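Local atomic coordinates of C2 toxin component I (Clostridium botulinum, PDB entry 2J3Z), a protein that transfers ADP-ribose as the enzymatic component of the binary C2 toxin, probably from NAD to actin of the target cell. Residues A[146-151]-A[182-187]. The protein carries 1 engineered substitution. Sequence-based numbering, arbitrary orientation.
Sequences FISLGL and TVSLLL
In L149 a chi1 of -173° swings CG away from the backbone N; in L185 a chi1 of -42° sets CG roughly opposite the carbonyl carbon. With these torsions the two side chains run side by side in the same direction, and L149 CD2 rests 3.8 Å from L185 CD1. L151 comes in at about a right angle to L185, its CD1 3.7 Å from L185 CD2. On the leucine face the CG2 branch of I147 meets L187, while the rest of its side chain leads away. I147 CG2 lies 3.2 Å from L187 CB, closer than usual for two carbons, so the exact spacing is doubtful.

The backbones of 147-150 and 182-187 are antiparallel. I147 with L187 and L149 with L185 are hydrogen-bonded pairs, each with two N-H...O bonds. A fifth bond, from L151 N to V183 O, continues the pairing past G150.

The other face is partly polar. S148 and S184 are too far apart to bond directly, with 4.3 Å between their OG atoms. One water bridges them, 2.7 Å from S148 OG and 2.8 Å from S184 OG. It also donates to L185 O, which already accepts from L149 N. The water thus ties both strands together. On the same face as the serines, L186 CD1 reaches F146 CB at 4.0 Å, and helix 77-89 packs on both residues through I85. On the leucine face, W21 of helix 15-31 touches L151 and L185.

Strand 182-187 also pairs with 175-179. The contact is an antiparallel strand pair inside the mixed sheet of the N-terminal of the two ADP-ribosyltransferase-family regions, where 147-150 lies between 98-102 and 182-187.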
loop_
_atom_site.group_PDB
_atom_site.type_symbol
_atom_site.label_atom_id
_atom_site.label_comp_id
_atom_site.label_asym_id
_atom_site.label_seq_id
_atom_site.Cartn_x
_atom_site.Cartn_y
_atom_site.Cartn_z
ATOM N N PHE A 146 -7.685 6.649 -4.809
ATOM C CA PHE A 146 -7.587 7.509 -5.977
ATOM C C PHE A 146 -6.557 8.622 -5.749
ATOM O O PHE A 146 -6.230 8.983 -4.614
ATOM C CB PHE A 146 -8.960 8.134 -6.269
ATOM C CG PHE A 146 -10.054 7.110 -6.475
ATOM C CD1 PHE A 146 -11.002 6.871 -5.484
ATOM C CD2 PHE A 146 -10.127 6.375 -7.662
ATOM C CE1 PHE A 146 -12.033 5.926 -5.676
ATOM C CE2 PHE A 146 -11.141 5.432 -7.863
ATOM C CZ PHE A 146 -12.092 5.199 -6.862
ATOM N N ILE A 147 -6.047 9.174 -6.832
ATOM C CA ILE A 147 -5.008 10.161 -6.730
ATOM C C ILE A 147 -5.489 11.400 -7.485
ATOM O O ILE A 147 -6.155 11.285 -8.531
ATOM C CB ILE A 147 -3.637 9.543 -7.209
ATOM C CG1 ILE A 147 -2.416 10.326 -6.734
ATOM C CG2 ILE A 147 -3.600 9.330 -8.710
ATOM C CD1 ILE A 147 -1.078 9.566 -6.981
ATOM N N SER A 148 -5.223 12.566 -6.899
ATOM C CA SER A 148 -5.445 13.867 -7.541
ATOM C C SER A 148 -4.150 14.367 -8.132
ATOM O O SER A 148 -3.081 14.274 -7.492
ATOM C CB SER A 148 -5.887 14.916 -6.524
ATOM O OG SER A 148 -7.292 14.986 -6.409
ATOM N N LEU A 149 -4.243 14.899 -9.346
ATOM C CA LEU A 149 -3.139 15.672 -9.896
ATOM C C LEU A 149 -3.576 17.129 -10.046
ATOM O O LEU A 149 -4.325 17.463 -10.954
ATOM C CB LEU A 149 -2.625 15.108 -11.227
ATOM C CG LEU A 149 -1.362 15.763 -11.786
ATOM C CD1 LEU A 149 -0.022 15.142 -11.232
ATOM C CD2 LEU A 149 -1.409 15.711 -13.301
ATOM N N GLY A 150 -3.098 17.975 -9.142
ATOM C CA GLY A 150 -3.371 19.398 -9.190
ATOM C C GLY A 150 -2.585 20.046 -10.309
ATOM O O GLY A 150 -1.385 19.810 -10.456
ATOM N N LEU A 151 -3.251 20.877 -11.095
ATOM C CA LEU A 151 -2.647 21.323 -12.354
ATOM C C LEU A 151 -1.941 22.667 -12.319
ATOM O O LEU A 151 -1.088 22.936 -13.157
ATOM C CB LEU A 151 -3.638 21.200 -13.528
ATOM C CG LEU A 151 -4.057 19.760 -13.904
ATOM C CD1 LEU A 151 -4.993 19.804 -15.062
ATOM C CD2 LEU A 151 -2.889 18.884 -14.263
ATOM N N THR A 182 -9.190 25.592 -8.057
ATOM C CA THR A 182 -8.406 24.375 -8.267
ATOM C C THR A 182 -8.888 23.633 -9.534
ATOM O O THR A 182 -10.077 23.317 -9.693
ATOM C CB THR A 182 -8.406 23.466 -7.001
ATOM O OG1 THR A 182 -7.613 24.085 -5.977
ATOM C CG2 THR A 182 -7.786 22.088 -7.256
ATOM N N VAL A 183 -7.958 23.403 -10.457
ATOM C CA VAL A 183 -8.198 22.463 -11.556
ATOM C C VAL A 183 -7.347 21.217 -11.326
ATOM O O VAL A 183 -6.122 21.307 -11.164
ATOM C CB VAL A 183 -7.903 23.043 -12.937
ATOM C CG1 VAL A 183 -8.345 22.046 -13.986
ATOM C CG2 VAL A 183 -8.634 24.378 -13.143
ATOM N N SER A 184 -7.984 20.055 -11.307
ATOM C CA SER A 184 -7.205 18.830 -11.151
ATOM C C SER A 184 -7.648 17.636 -12.007
ATOM O O SER A 184 -8.818 17.548 -12.463
ATOM C CB SER A 184 -7.161 18.413 -9.667
ATOM O OG SER A 184 -8.458 18.044 -9.243
ATOM N N LEU A 185 -6.700 16.717 -12.213
ATOM C CA LEU A 185 -7.047 15.385 -12.741
ATOM C C LEU A 185 -7.335 14.423 -11.607
ATOM O O LEU A 185 -6.745 14.529 -10.531
ATOM C CB LEU A 185 -5.974 14.787 -13.651
ATOM C CG LEU A 185 -5.254 15.660 -14.690
ATOM C CD1 LEU A 185 -4.356 14.787 -15.534
ATOM C CD2 LEU A 185 -6.194 16.379 -15.596
ATOM N N LEU A 186 -8.273 13.513 -11.844
ATOM C CA LEU A 186 -8.483 12.370 -10.969
ATOM C C LEU A 186 -7.924 11.145 -11.664
ATOM O O LEU A 186 -8.108 10.976 -12.867
ATOM C CB LEU A 186 -9.970 12.183 -10.612
ATOM C CG LEU A 186 -10.263 11.144 -9.524
ATOM C CD1 LEU A 186 -9.705 11.571 -8.165
ATOM C CD2 LEU A 186 -11.765 10.856 -9.433
ATOM N N LEU A 187 -7.226 10.304 -10.897
ATOM C CA LEU A 187 -6.593 9.105 -11.427
ATOM C C LEU A 187 -6.892 7.887 -10.565
ATOM O O LEU A 187 -7.330 8.025 -9.435
ATOM C CB LEU A 187 -5.079 9.324 -11.572
ATOM C CG LEU A 187 -4.609 10.643 -12.228
ATOM C CD1 LEU A 187 -3.145 10.951 -11.841
ATOM C CD2 LEU A 187 -4.766 10.641 -13.714
HETATM O O HOH W 1 -8.728 15.301 -8.638
#